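Local coordinates for precorrin-6Y C5,15-methyltransferase (Decarboxylating) (Geobacter metallireducens, PDB 3E05), which probably methylates precorrin-6Y with S-adenosylmethionine and decarboxylates it on the way to cobalamin, this chain being the enzyme's C-terminal domain, at residues Y6-I11 against S59-N64; V31-L36 against A52-E57; R37-L42 against P109-I114; L42-I47 against G65-L70. All blocks are in the same frame, centred on the assembly; numbering follows the deposited sequence.

Contact 1: residues Y6-I11 against S59-N64; sequences YPVIGI and SNLMPN
Asn60 reaches over to the loop around Val8 with its side-chain amide: ND2 donates to the backbone O of Val8 at 2.9 Å, with an angle of 160° at the hydrogen. The acceptor lies close to the amide plane of Asn60, whereas ND2 stands 30° away from the plane of the Val8 carbonyl. A water accepts from Asn60 ND2 at 2.9 Å and gives a hydrogen to Pro7 O at 2.8 Å. One amide therefore serves two successive carbonyls, the first directly and the second through solvent. Its direction follows from chi1 of -72°, which sets CG opposite the carbonyl carbon of Asn60 and aims the group off the last turn of helix 53-61. In this Rossmann-like methyltransferase domain that helix follows the first strand of the sheet, and residues 6-11 form an irregular N-terminal lead-in beside its C-terminal end. With an alanine here the amide is gone, and the Val8 carbonyl would probably lose its tie to the helix, setting the lead-in freer to move. Beside the polar bridge, Ile9 CG2 meets Leu61 CD2 at 3.8 Å, the two side chains lying aslant. Val8 CG2 slides past Asn60 CB at 3.7 Å, but Val8 has two modelled conformers, making that touch less certain. Ile9 and Leu61 also pack on Ile9 and Leu61 of a second subunit.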
loop_
_atom_site.group_PDB
_atom_site.type_symbol
_atom_site.label_atom_id
_atom_site.label_comp_id
_atom_site.label_asym_id
_atom_site.label_seq_id
_atom_site.Cartn_x
_atom_site.Cartn_y
_atom_site.Cartn_z
ATOM N N TYR D 6 12.008 -15.605 23.770
ATOM C CA TYR D 6 11.238 -14.616 22.953
ATOM C C TYR D 6 11.927 -13.250 22.908
ATOM O O TYR D 6 12.597 -12.857 23.872
ATOM C CB TYR D 6 9.800 -14.469 23.470
ATOM C CG TYR D 6 9.041 -15.768 23.503
ATOM C CD1 TYR D 6 8.745 -16.386 24.719
ATOM C CD2 TYR D 6 8.637 -16.396 22.322
ATOM C CE1 TYR D 6 8.059 -17.588 24.765
ATOM C CE2 TYR D 6 7.950 -17.609 22.354
ATOM C CZ TYR D 6 7.667 -18.194 23.582
ATOM O OH TYR D 6 6.994 -19.389 23.635
ATOM N N PRO D 7 11.767 -12.517 21.785
ATOM C CA PRO D 7 12.345 -11.184 21.717
ATOM C C PRO D 7 11.608 -10.155 22.563
ATOM O O PRO D 7 10.471 -10.416 23.005
ATOM C CB PRO D 7 12.197 -10.815 20.238
ATOM C CG PRO D 7 11.057 -11.594 19.755
ATOM C CD PRO D 7 11.089 -12.884 20.527
ATOM N N VAL D 8 12.256 -9.002 22.768
ATOM C CA VAL D 8 11.658 -7.872 23.499
ATOM C C VAL D 8 10.400 -7.374 22.769
ATOM O O VAL D 8 9.351 -7.156 23.388
ATOM C CB VAL D 8 12.692 -6.721 23.787
ATOM C CG1 VAL D 8 13.206 -6.033 22.514
ATOM C CG2 VAL D 8 12.122 -5.688 24.755
ATOM N N ILE D 9 10.524 -7.205 21.451
ATOM C CA ILE D 9 9.404 -6.957 20.540
ATOM C C ILE D 9 9.598 -7.820 19.289
ATOM O O ILE D 9 10.718 -8.252 18.967
ATOM C CB ILE D 9 9.206 -5.445 20.171
ATOM C CG1 ILE D 9 10.354 -4.911 19.302
ATOM C CG2 ILE D 9 8.946 -4.565 21.434
ATOM C CD1 ILE D 9 10.108 -3.538 18.705
ATOM N N GLY D 10 8.500 -8.091 18.592
ATOM C CA GLY D 10 8.537 -8.940 17.419
ATOM C C GLY D 10 8.274 -10.403 17.675
ATOM O O GLY D 10 8.768 -11.257 16.925
ATOM N N ILE D 11 7.505 -10.694 18.730
ATOM C CA ILE D 11 7.022 -12.053 18.994
ATOM C C ILE D 11 6.099 -12.453 17.843
ATOM O O ILE D 11 5.234 -11.676 17.444
ATOM C CB ILE D 11 6.279 -12.155 20.359
ATOM C CG1 ILE D 11 7.186 -11.715 21.519
ATOM C CG2 ILE D 11 5.800 -13.590 20.609
ATOM C CD1 ILE D 11 6.438 -11.295 22.783
ATOM N N SER D 59 5.070 -4.275 28.011
ATOM C CA SER D 59 5.608 -4.676 29.309
ATOM C C SER D 59 7.087 -5.034 29.220
ATOM O O SER D 59 7.839 -4.819 30.174
ATOM C CB SER D 59 4.778 -5.814 29.910
ATOM O OG SER D 59 5.185 -7.075 29.420
ATOM N N ASN D 60 7.508 -5.559 28.068
ATOM C CA ASN D 60 8.919 -5.818 27.822
ATOM C C ASN D 60 9.718 -4.518 27.711
ATOM O O ASN D 60 10.889 -4.455 28.127
ATOM C CB ASN D 60 9.100 -6.663 26.568
ATOM C CG ASN D 60 8.673 -8.104 26.759
ATOM O OD1 ASN D 60 8.497 -8.576 27.882
ATOM N ND2 ASN D 60 8.526 -8.818 25.655
ATOM N N LEU D 61 9.068 -3.483 27.173
ATOM C CA LEU D 61 9.682 -2.167 26.967
ATOM C C LEU D 61 9.642 -1.309 28.220
ATOM O O LEU D 61 10.416 -0.350 28.349
ATOM C CB LEU D 61 8.972 -1.402 25.843
ATOM C CG LEU D 61 8.962 -1.944 24.406
ATOM C CD1 LEU D 61 8.033 -1.106 23.526
ATOM C CD2 LEU D 61 10.322 -1.932 23.840
ATOM N N MET D 62 8.712 -1.629 29.124
ATOM C CA MET D 62 8.609 -0.950 30.408
ATOM C C MET D 62 8.613 -1.977 31.543
ATOM O O MET D 62 7.565 -2.218 32.143
ATOM C CB MET D 62 7.324 -0.113 30.495
ATOM C CG MET D 62 7.153 0.940 29.425
ATOM S SD MET D 62 5.702 1.983 29.678
ATOM C CE MET D 62 4.368 0.800 29.603
ATOM N N PRO D 63 9.787 -2.572 31.861
ATOM C CA PRO D 63 9.830 -3.641 32.878
ATOM C C PRO D 63 9.355 -3.185 34.257
ATOM O O PRO D 63 8.777 -3.978 35.016
ATOM C CB PRO D 63 11.317 -4.020 32.945
ATOM C CG PRO D 63 11.933 -3.460 31.712
ATOM C CD PRO D 63 11.128 -2.273 31.324
ATOM N N ASN D 64 9.586 -1.915 34.565
ATOM C CA ASN D 64 9.161 -1.344 35.835
ATOM C C ASN D 64 7.914 -0.471 35.732
ATOM O O ASN D 64 7.491 0.129 36.725
ATOM C CB ASN D 64 10.322 -0.587 36.486
ATOM C CG ASN D 64 11.517 -1.479 36.748
ATOM O OD1 ASN D 64 11.474 -2.362 37.611
ATOM N ND2 ASN D 64 12.589 -1.262 36.000
HETATM O O HOH W 1 9.027 -11.637 25.079
#

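Contact 2: residues V31-L36 against A52-E57; sequences VTLSKL and ASVSIE
Leu33 carries this contact with both of its methyl groups. CD1 of Leu33 lies 3.7 Å from CB of Glu57, and the same methyl touches OE1 at the far end of that acidic side chain; the two side chains run nearly at right angles. CD2 of Leu33 turns instead to Val54, approaching its backbone O at 3.9 Å and its CG1 at 4.2 Å. The fork can reach both residues because chi1 of -69° places CG opposite the carbonyl carbon, beside the backbone N. Val54 offers CG1 as the shared surface: Leu36 CD1 stands 4.4 Å from Val54 CG1, and Thr32 CG2 borders the same methyl more loosely. No hydrogen bond joins the two segments, and all five touching residues are buried.

The polar ends of Glu57 and Thr32 are satisfied from beyond the two segments. Glu57 OE2 forms a salt bridge with Arg29 and accepts a hydrogen bond from the backbone N of Ile11, which holds the carboxylate end of the extended side chain. Thr32 OG1 is bonded to the backbone O of Val28 and to Asn141.

The short helical segments 31-35 and 53-57 pass 10.6 Å apart at a signed crossing angle of -60°, a separation filled mainly by the leucine and valine side chains. Phe113 of strand 111-114 touches both Thr32 and Val54, so the two helices pack together on one face of the central sheet of this Rossmann-like methyltransferase domain, with helix 74-86 bordering Ile56 and strand 137-142 bordering Leu36.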
loop_
_atom_site.group_PDB
_atom_site.type_symbol
_atom_site.label_atom_id
_atom_site.label_comp_id
_atom_site.label_asym_id
_atom_site.label_seq_id
_atom_site.Cartn_x
_atom_site.Cartn_y
_atom_site.Cartn_z
ATOM N N VAL D 31 4.854 -0.673 15.209
ATOM C CA VAL D 31 4.557 0.742 14.904
ATOM C C VAL D 31 3.682 1.377 16.009
ATOM O O VAL D 31 3.925 2.514 16.421
ATOM C CB VAL D 31 3.832 0.900 13.529
ATOM C CG1 VAL D 31 3.645 2.380 13.184
ATOM C CG2 VAL D 31 4.617 0.199 12.415
ATOM N N THR D 32 2.706 0.624 16.494
ATOM C CA THR D 32 1.802 1.084 17.586
ATOM C C THR D 32 2.605 1.428 18.858
ATOM O O THR D 32 2.439 2.516 19.437
ATOM C CB THR D 32 0.726 0.022 17.878
ATOM O OG1 THR D 32 -0.100 -0.146 16.728
ATOM C CG2 THR D 32 -0.164 0.389 19.072
ATOM N N LEU D 33 3.504 0.530 19.241
ATOM C CA LEU D 33 4.388 0.725 20.410
ATOM C C LEU D 33 5.313 1.924 20.238
ATOM O O LEU D 33 5.484 2.697 21.165
ATOM C CB LEU D 33 5.190 -0.547 20.669
ATOM C CG LEU D 33 4.340 -1.717 21.180
ATOM C CD1 LEU D 33 5.093 -2.994 20.991
ATOM C CD2 LEU D 33 3.867 -1.508 22.617
ATOM N N SER D 34 5.877 2.081 19.034
ATOM C CA SER D 34 6.604 3.283 18.626
ATOM C C SER D 34 5.785 4.559 18.833
ATOM O O SER D 34 6.252 5.501 19.470
ATOM C CB SER D 34 7.013 3.171 17.146
ATOM O OG SER D 34 8.157 3.941 16.863
ATOM N N LYS D 35 4.561 4.562 18.315
ATOM C CA LYS D 35 3.673 5.721 18.406
ATOM C C LYS D 35 3.275 6.019 19.864
ATOM O O LYS D 35 3.015 7.171 20.227
ATOM C CB LYS D 35 2.413 5.518 17.541
ATOM C CG LYS D 35 2.656 5.508 15.993
ATOM C CD LYS D 35 3.329 6.778 15.471
ATOM C CE LYS D 35 3.614 6.649 13.964
ATOM N NZ LYS D 35 4.210 7.868 13.418
ATOM N N LEU D 36 3.243 4.982 20.698
ATOM C CA LEU D 36 2.938 5.168 22.125
ATOM C C LEU D 36 4.023 5.911 22.923
ATOM O O LEU D 36 3.760 6.331 24.048
ATOM C CB LEU D 36 2.609 3.840 22.792
ATOM C CG LEU D 36 1.178 3.324 22.572
ATOM C CD1 LEU D 36 1.091 1.832 22.795
ATOM C CD2 LEU D 36 0.204 4.070 23.508
ATOM N N ALA D 52 -3.967 -9.370 24.217
ATOM C CA ALA D 52 -3.014 -8.598 25.016
ATOM C C ALA D 52 -1.602 -8.539 24.448
ATOM O O ALA D 52 -0.664 -8.241 25.180
ATOM C CB ALA D 52 -3.019 -9.037 26.527
ATOM N N SER D 53 -1.457 -8.741 23.133
ATOM C CA SER D 53 -0.131 -8.713 22.502
ATOM C C SER D 53 0.552 -7.349 22.621
ATOM O O SER D 53 1.771 -7.279 22.786
ATOM C CB SER D 53 -0.193 -9.177 21.041
ATOM O OG SER D 53 -0.840 -8.221 20.224
ATOM N N VAL D 54 -0.233 -6.272 22.549
ATOM C CA VAL D 54 0.279 -4.912 22.732
ATOM C C VAL D 54 0.759 -4.740 24.167
ATOM O O VAL D 54 1.888 -4.314 24.392
ATOM C CB VAL D 54 -0.773 -3.833 22.380
ATOM C CG1 VAL D 54 -0.213 -2.406 22.578
ATOM C CG2 VAL D 54 -1.272 -4.037 20.922
ATOM N N SER D 55 -0.096 -5.102 25.121
ATOM C CA SER D 55 0.241 -5.070 26.557
ATOM C C SER D 55 1.509 -5.846 26.866
ATOM O O SER D 55 2.350 -5.376 27.630
ATOM C CB SER D 55 -0.901 -5.669 27.374
ATOM O OG SER D 55 -1.868 -4.688 27.648
ATOM N N ILE D 56 1.649 -7.012 26.244
ATOM C CA ILE D 56 2.770 -7.910 26.533
ATOM C C ILE D 56 4.105 -7.355 26.029
ATOM O O ILE D 56 5.086 -7.314 26.771
ATOM C CB ILE D 56 2.492 -9.336 26.019
ATOM C CG1 ILE D 56 1.479 -10.026 26.941
ATOM C CG2 ILE D 56 3.762 -10.162 25.907
ATOM C CD1 ILE D 56 0.918 -11.300 26.363
ATOM N N GLU D 57 4.148 -6.902 24.780
ATOM C CA GLU D 57 5.373 -6.259 24.275
ATOM C C GLU D 57 5.677 -4.886 24.919
ATOM O O GLU D 57 6.838 -4.556 25.169
ATOM C CB GLU D 57 5.390 -6.236 22.732
ATOM C CG GLU D 57 5.584 -7.634 22.137
ATOM C CD GLU D 57 5.765 -7.635 20.645
ATOM O OE1 GLU D 57 5.813 -6.545 20.041
ATOM O OE2 GLU D 57 5.844 -8.732 20.062
#

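Contact 3: residues R37-L42 against P109-I114; sequences RLQDDL and PDRVFI
Leu42 and Asp110 bring their CA atoms to 6.0 Å where the loop 37-42, which leaves a helix at Arg37 with positive phi and ends in a type II turn from Gln39 to Leu42, passes the start of strand 111-114. In the Rossmann-like methyltransferase sheet this strand is the parallel neighbour of strand 43-47, and the loop leads from helix 26-35 into that neighbour.

Arg111 does most of the work. Its guanidinium grips the backbone O of Arg37 side-on, NH2 donating at 2.9 Å with an angle of 153° at the hydrogen, and NE at 3.2 Å. The oxygen lies close to the guanidinium plane, but NE meets it from above the carbonyl plane. NH1 turns back to the Asp110 O at 3.0 Å, a return made possible by the bend at chi2 of -59°. With these bonds at its edge, the flat group is fixed in rotation, and Leu42 CD1 lies over one face, 3.6 Å above its centre. Leu38 CD2 lies alongside the aliphatic part, 3.9 Å from Arg111 CG. A leucine in place of this arginine has no N-H groups to offer, so the Arg37 carbonyl would probably lose these two donors and the start of the loop would be less firmly tied to the strand.

Asp110 is positioned from outside, its OD2 accepting from the backbone N of Val43. The side chains of Leu42 and Asp110 cross at about a right angle, with Leu42 CD2 3.6 Å from Asp110 OD2.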
loop_
_atom_site.group_PDB
_atom_site.type_symbol
_atom_site.label_atom_id
_atom_site.label_comp_id
_atom_site.label_asym_id
_atom_site.label_seq_id
_atom_site.Cartn_x
_atom_site.Cartn_y
_atom_site.Cartn_z
ATOM N N ARG D 37 5.214 6.067 22.341
ATOM C CA ARG D 37 6.333 6.805 22.963
ATOM C C ARG D 37 6.578 6.340 24.405
ATOM O O ARG D 37 6.483 7.123 25.350
ATOM C CB ARG D 37 6.087 8.319 22.934
ATOM C CG ARG D 37 6.188 8.963 21.572
ATOM C CD ARG D 37 5.638 10.385 21.604
ATOM N NE ARG D 37 6.169 11.167 22.716
ATOM C CZ ARG D 37 5.602 12.269 23.205
ATOM N NH1 ARG D 37 4.467 12.735 22.684
ATOM N NH2 ARG D 37 6.172 12.904 24.223
ATOM N N LEU D 38 6.840 5.051 24.553
ATOM C CA LEU D 38 6.991 4.417 25.855
ATOM C C LEU D 38 8.347 4.711 26.491
ATOM O O LEU D 38 9.360 4.829 25.812
ATOM C CB LEU D 38 6.788 2.900 25.734
ATOM C CG LEU D 38 5.422 2.406 25.218
ATOM C CD1 LEU D 38 5.372 0.872 25.277
ATOM C CD2 LEU D 38 4.250 3.002 25.968
ATOM N N GLN D 39 8.346 4.849 27.807
ATOM C CA GLN D 39 9.577 4.863 28.580
ATOM C C GLN D 39 9.269 4.095 29.854
ATOM O O GLN D 39 8.103 3.926 30.189
ATOM C CB GLN D 39 10.058 6.292 28.861
ATOM C CG GLN D 39 8.987 7.274 29.267
ATOM C CD GLN D 39 9.483 8.717 29.271
ATOM O OE1 GLN D 39 9.539 9.379 28.231
ATOM N NE2 GLN D 39 9.835 9.211 30.450
ATOM N N ASP D 40 10.293 3.628 30.561
ATOM C CA ASP D 40 10.072 2.819 31.757
ATOM C C ASP D 40 9.329 3.603 32.862
ATOM O O ASP D 40 9.290 4.829 32.829
ATOM C CB ASP D 40 11.395 2.229 32.258
ATOM C CG ASP D 40 11.205 0.906 32.977
ATOM O OD1 ASP D 40 10.048 0.461 33.122
ATOM O OD2 ASP D 40 12.213 0.304 33.399
ATOM N N ASP D 41 8.681 2.871 33.774
ATOM C CA ASP D 41 7.976 3.418 34.955
ATOM C C ASP D 41 6.623 4.080 34.691
ATOM O O ASP D 41 6.016 4.608 35.627
ATOM C CB ASP D 41 8.859 4.378 35.782
ATOM C CG ASP D 41 10.154 3.741 36.247
ATOM O OD1 ASP D 41 10.109 2.674 36.896
ATOM O OD2 ASP D 41 11.221 4.328 35.982
ATOM N N LEU D 42 6.137 4.058 33.447
ATOM C CA LEU D 42 4.842 4.693 33.139
ATOM C C LEU D 42 3.669 3.773 33.426
ATOM O O LEU D 42 3.821 2.563 33.507
ATOM C CB LEU D 42 4.770 5.154 31.677
ATOM C CG LEU D 42 5.748 6.224 31.170
ATOM C CD1 LEU D 42 5.351 6.650 29.770
ATOM C CD2 LEU D 42 5.802 7.440 32.079
ATOM N N PRO D 109 -3.464 7.264 33.815
ATOM C CA PRO D 109 -2.564 6.747 32.790
ATOM C C PRO D 109 -1.673 7.818 32.156
ATOM O O PRO D 109 -2.079 8.972 31.995
ATOM C CB PRO D 109 -3.532 6.177 31.763
ATOM C CG PRO D 109 -4.744 7.110 31.837
ATOM C CD PRO D 109 -4.748 7.721 33.238
ATOM N N ASP D 110 -0.447 7.421 31.836
ATOM C CA ASP D 110 0.433 8.207 31.003
ATOM C C ASP D 110 0.154 7.879 29.531
ATOM O O ASP D 110 0.368 8.709 28.663
ATOM C CB ASP D 110 1.886 7.856 31.299
ATOM C CG ASP D 110 2.309 8.272 32.704
ATOM O OD1 ASP D 110 2.415 9.483 32.934
ATOM O OD2 ASP D 110 2.547 7.387 33.551
ATOM N N ARG D 111 -0.283 6.648 29.280
ATOM C CA ARG D 111 -0.357 6.092 27.922
ATOM C C ARG D 111 -1.641 5.273 27.841
ATOM O O ARG D 111 -1.924 4.471 28.730
ATOM C CB ARG D 111 0.867 5.208 27.636
ATOM C CG ARG D 111 2.214 5.907 27.655
ATOM C CD ARG D 111 2.272 7.031 26.635
ATOM N NE ARG D 111 3.597 7.628 26.523
ATOM C CZ ARG D 111 4.002 8.709 27.192
ATOM N NH1 ARG D 111 3.190 9.326 28.050
ATOM N NH2 ARG D 111 5.235 9.165 27.015
ATOM N N VAL D 112 -2.459 5.510 26.814
ATOM C CA VAL D 112 -3.620 4.674 26.619
ATOM C C VAL D 112 -3.649 4.189 25.183
ATOM O O VAL D 112 -3.537 4.998 24.258
ATOM C CB VAL D 112 -4.940 5.401 26.949
ATOM C CG1 VAL D 112 -6.117 4.511 26.619
ATOM C CG2 VAL D 112 -5.000 5.779 28.427
ATOM N N PHE D 113 -3.738 2.877 25.027
ATOM C CA PHE D 113 -3.998 2.256 23.737
ATOM C C PHE D 113 -5.435 1.771 23.741
ATOM O O PHE D 113 -5.876 1.104 24.674
ATOM C CB PHE D 113 -3.040 1.101 23.427
ATOM C CG PHE D 113 -3.370 0.387 22.135
ATOM C CD1 PHE D 113 -3.306 1.077 20.913
ATOM C CD2 PHE D 113 -3.794 -0.946 22.136
ATOM C CE1 PHE D 113 -3.631 0.422 19.689
ATOM C CE2 PHE D 113 -4.108 -1.599 20.925
ATOM C CZ PHE D 113 -4.019 -0.902 19.698
ATOM N N ILE D 114 -6.187 2.162 22.717
ATOM C CA ILE D 114 -7.542 1.684 22.548
ATOM C C ILE D 114 -7.589 0.716 21.358
ATOM O O ILE D 114 -7.551 1.139 20.189
ATOM C CB ILE D 114 -8.527 2.870 22.359
ATOM C CG1 ILE D 114 -8.427 3.837 23.553
ATOM C CG2 ILE D 114 -9.944 2.370 22.155
ATOM C CD1 ILE D 114 -8.973 5.222 23.287
#

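Contact 4: residues L42-I47 against G65-L70; sequences LVMWDI and GRIFAL
Asp46 N donates to Phe68 O at 2.7 Å, nearly straight at 176°, as one of five backbone bonds that stitch segments 42-47 and 65-70 together. Met44 gives its N to Arg66 O at 2.9 Å and takes the N of Phe68 on its own O. Leu42 O and Asp46 O receive Arg66 N and Leu70 N, so the even-numbered residues of 42-47 make the bonds to this neighbour, while Val43, Trp45 and Ile47 bond to the 109-114 side. The strand axes run 4.7 Å apart at 14°, in parallel register. They are the two strands of a beta-alpha-beta unit linked through helix 53-61, the start of the Rossmann-like fold of class I methyltransferases; in relatives, the C-terminal ends of such strands border the S-adenosylmethionine site.

CA-H...O contacts reinforce the ladder, such as Val43 CA to Arg66 O at 3.3 Å. On the face that carries Met44, Asp46, Ile67 and Ala69, Met44 CB packs on Ile67 CG1 at 4.0 Å. Asp46 directs OD2 to a hydrogen bond with Ser55 OG on the linking helix, which covers this face.

The other face is arranged around Val43 and Phe68. Val43 chi1 of 171° sets CG1 opposite the backbone N, and this methyl meets the edge of the Phe68 ring, 3.8 Å from CE2. Val43 CG2 lies obliquely against the Arg66 guanidinium, 3.8 Å from NH2. Beyond them the Trp45 indole, bonded through NE1 to Pro107 O, presents its rim to Phe68, with CD1 of Trp45 4.3 Å from CD2 of Phe68.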
loop_
_atom_site.group_PDB
_atom_site.type_symbol
_atom_site.label_atom_id
_atom_site.label_comp_id
_atom_site.label_asym_id
_atom_site.label_seq_id
_atom_site.Cartn_x
_atom_site.Cartn_y
_atom_site.Cartn_z
ATOM N N LEU D 42 6.137 4.058 33.447
ATOM C CA LEU D 42 4.842 4.693 33.139
ATOM C C LEU D 42 3.669 3.773 33.426
ATOM O O LEU D 42 3.821 2.563 33.507
ATOM C CB LEU D 42 4.770 5.154 31.677
ATOM C CG LEU D 42 5.748 6.224 31.170
ATOM C CD1 LEU D 42 5.351 6.650 29.770
ATOM C CD2 LEU D 42 5.802 7.440 32.079
ATOM N N VAL D 43 2.488 4.357 33.560
ATOM C CA VAL D 43 1.268 3.584 33.661
ATOM C C VAL D 43 0.535 3.636 32.314
ATOM O O VAL D 43 0.297 4.719 31.781
ATOM C CB VAL D 43 0.347 4.081 34.810
ATOM C CG1 VAL D 43 -1.041 3.404 34.758
ATOM C CG2 VAL D 43 1.013 3.827 36.170
ATOM N N MET D 44 0.201 2.458 31.790
ATOM C CA MET D 44 -0.497 2.324 30.522
ATOM C C MET D 44 -1.835 1.600 30.695
ATOM O O MET D 44 -1.907 0.585 31.375
ATOM C CB MET D 44 0.399 1.568 29.536
ATOM C CG MET D 44 -0.215 1.282 28.144
ATOM S SD MET D 44 1.022 0.529 27.052
ATOM C CE MET D 44 -0.039 -0.601 26.193
ATOM N N TRP D 45 -2.894 2.124 30.078
ATOM C CA TRP D 45 -4.127 1.349 29.904
ATOM C C TRP D 45 -4.200 0.744 28.486
ATOM O O TRP D 45 -3.949 1.452 27.508
ATOM C CB TRP D 45 -5.355 2.238 30.091
ATOM C CG TRP D 45 -5.536 2.911 31.440
ATOM C CD1 TRP D 45 -4.844 2.670 32.601
ATOM C CD2 TRP D 45 -6.522 3.897 31.760
ATOM N NE1 TRP D 45 -5.319 3.481 33.615
ATOM C CE2 TRP D 45 -6.362 4.227 33.131
ATOM C CE3 TRP D 45 -7.518 4.543 31.021
ATOM C CZ2 TRP D 45 -7.161 5.181 33.773
ATOM C CZ3 TRP D 45 -8.312 5.505 31.664
ATOM C CH2 TRP D 45 -8.129 5.804 33.022
ATOM N N ASP D 46 -4.540 -0.543 28.385
ATOM C CA ASP D 46 -4.801 -1.194 27.106
ATOM C C ASP D 46 -6.292 -1.567 27.110
ATOM O O ASP D 46 -6.696 -2.598 27.664
ATOM C CB ASP D 46 -3.872 -2.406 26.930
ATOM C CG ASP D 46 -4.127 -3.215 25.653
ATOM O OD1 ASP D 46 -5.019 -2.899 24.820
ATOM O OD2 ASP D 46 -3.385 -4.205 25.475
ATOM N N ILE D 47 -7.098 -0.697 26.501
ATOM C CA ILE D 47 -8.548 -0.879 26.437
ATOM C C ILE D 47 -8.995 -1.739 25.254
ATOM O O ILE D 47 -8.751 -1.388 24.089
ATOM C CB ILE D 47 -9.270 0.474 26.423
ATOM C CG1 ILE D 47 -8.909 1.262 27.691
ATOM C CG2 ILE D 47 -10.800 0.281 26.302
ATOM C CD1 ILE D 47 -9.277 2.719 27.640
ATOM N N GLY D 65 7.319 -0.412 34.538
ATOM C CA GLY D 65 6.021 0.232 34.357
ATOM C C GLY D 65 4.869 -0.642 34.832
ATOM O O GLY D 65 5.076 -1.808 35.184
ATOM N N ARG D 66 3.658 -0.082 34.840
ATOM C CA ARG D 66 2.444 -0.844 35.156
ATOM C C ARG D 66 1.425 -0.760 34.026
ATOM O O ARG D 66 1.007 0.329 33.635
ATOM C CB ARG D 66 1.796 -0.364 36.462
ATOM C CG ARG D 66 2.661 -0.604 37.717
ATOM C CD ARG D 66 1.946 -0.165 38.981
ATOM N NE ARG D 66 1.845 1.287 39.074
ATOM C CZ ARG D 66 1.002 1.935 39.876
ATOM N NH1 ARG D 66 0.166 1.258 40.654
ATOM N NH2 ARG D 66 0.989 3.263 39.887
ATOM N N ILE D 67 1.016 -1.919 33.529
ATOM C CA ILE D 67 0.077 -2.007 32.407
ATOM C C ILE D 67 -1.227 -2.664 32.843
ATOM O O ILE D 67 -1.221 -3.696 33.512
ATOM C CB ILE D 67 0.719 -2.748 31.196
ATOM C CG1 ILE D 67 1.922 -1.961 30.665
ATOM C CG2 ILE D 67 -0.273 -2.961 30.073
ATOM C CD1 ILE D 67 3.232 -2.521 31.052
ATOM N N PHE D 68 -2.346 -2.048 32.470
ATOM C CA PHE D 68 -3.666 -2.556 32.816
ATOM C C PHE D 68 -4.433 -2.857 31.539
ATOM O O PHE D 68 -4.693 -1.955 30.734
ATOM C CB PHE D 68 -4.399 -1.549 33.707
ATOM C CG PHE D 68 -3.671 -1.264 34.996
ATOM C CD1 PHE D 68 -3.881 -2.071 36.116
ATOM C CD2 PHE D 68 -2.757 -0.213 35.082
ATOM C CE1 PHE D 68 -3.192 -1.837 37.306
ATOM C CE2 PHE D 68 -2.064 0.026 36.262
ATOM C CZ PHE D 68 -2.285 -0.792 37.378
ATOM N N ALA D 69 -4.751 -4.134 31.366
ATOM C CA ALA D 69 -5.362 -4.665 30.156
ATOM C C ALA D 69 -6.824 -4.999 30.404
ATOM O O ALA D 69 -7.145 -5.963 31.122
ATOM C CB ALA D 69 -4.595 -5.904 29.695
ATOM N N LEU D 70 -7.702 -4.189 29.812
ATOM C CA LEU D 70 -9.141 -4.308 30.000
ATOM C C LEU D 70 -9.796 -5.064 28.857
ATOM O O LEU D 70 -9.596 -4.729 27.681
ATOM C CB LEU D 70 -9.786 -2.930 30.143
ATOM C CG LEU D 70 -9.813 -2.334 31.547
ATOM C CD1 LEU D 70 -8.485 -1.697 31.882
ATOM C CD2 LEU D 70 -10.919 -1.303 31.632
#

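How the contacts relate
From the N terminus, contact 1 closes a loop of 47 residues, bringing the lead-in 6-11 back to the end of helix 53-61. Contact 2 lies within that loop and pairs helix 26-35 with the start of the same helix. Contact 3 opens at the end of helix 26-35 and closes only at strand 111-114, so it crosses both earlier loops. Contact 4 sits within contact 3, shares Leu42 with it, and crosses contacts 1 and 2. Contact 4 pairs strand 43-47 with 66-71, and contact 3 ties the loop before it to 111-114, its neighbour on the other side. Contact 2 joins two helices on one face of that sheet, and contact 1 sets the N-terminal segment against one of them.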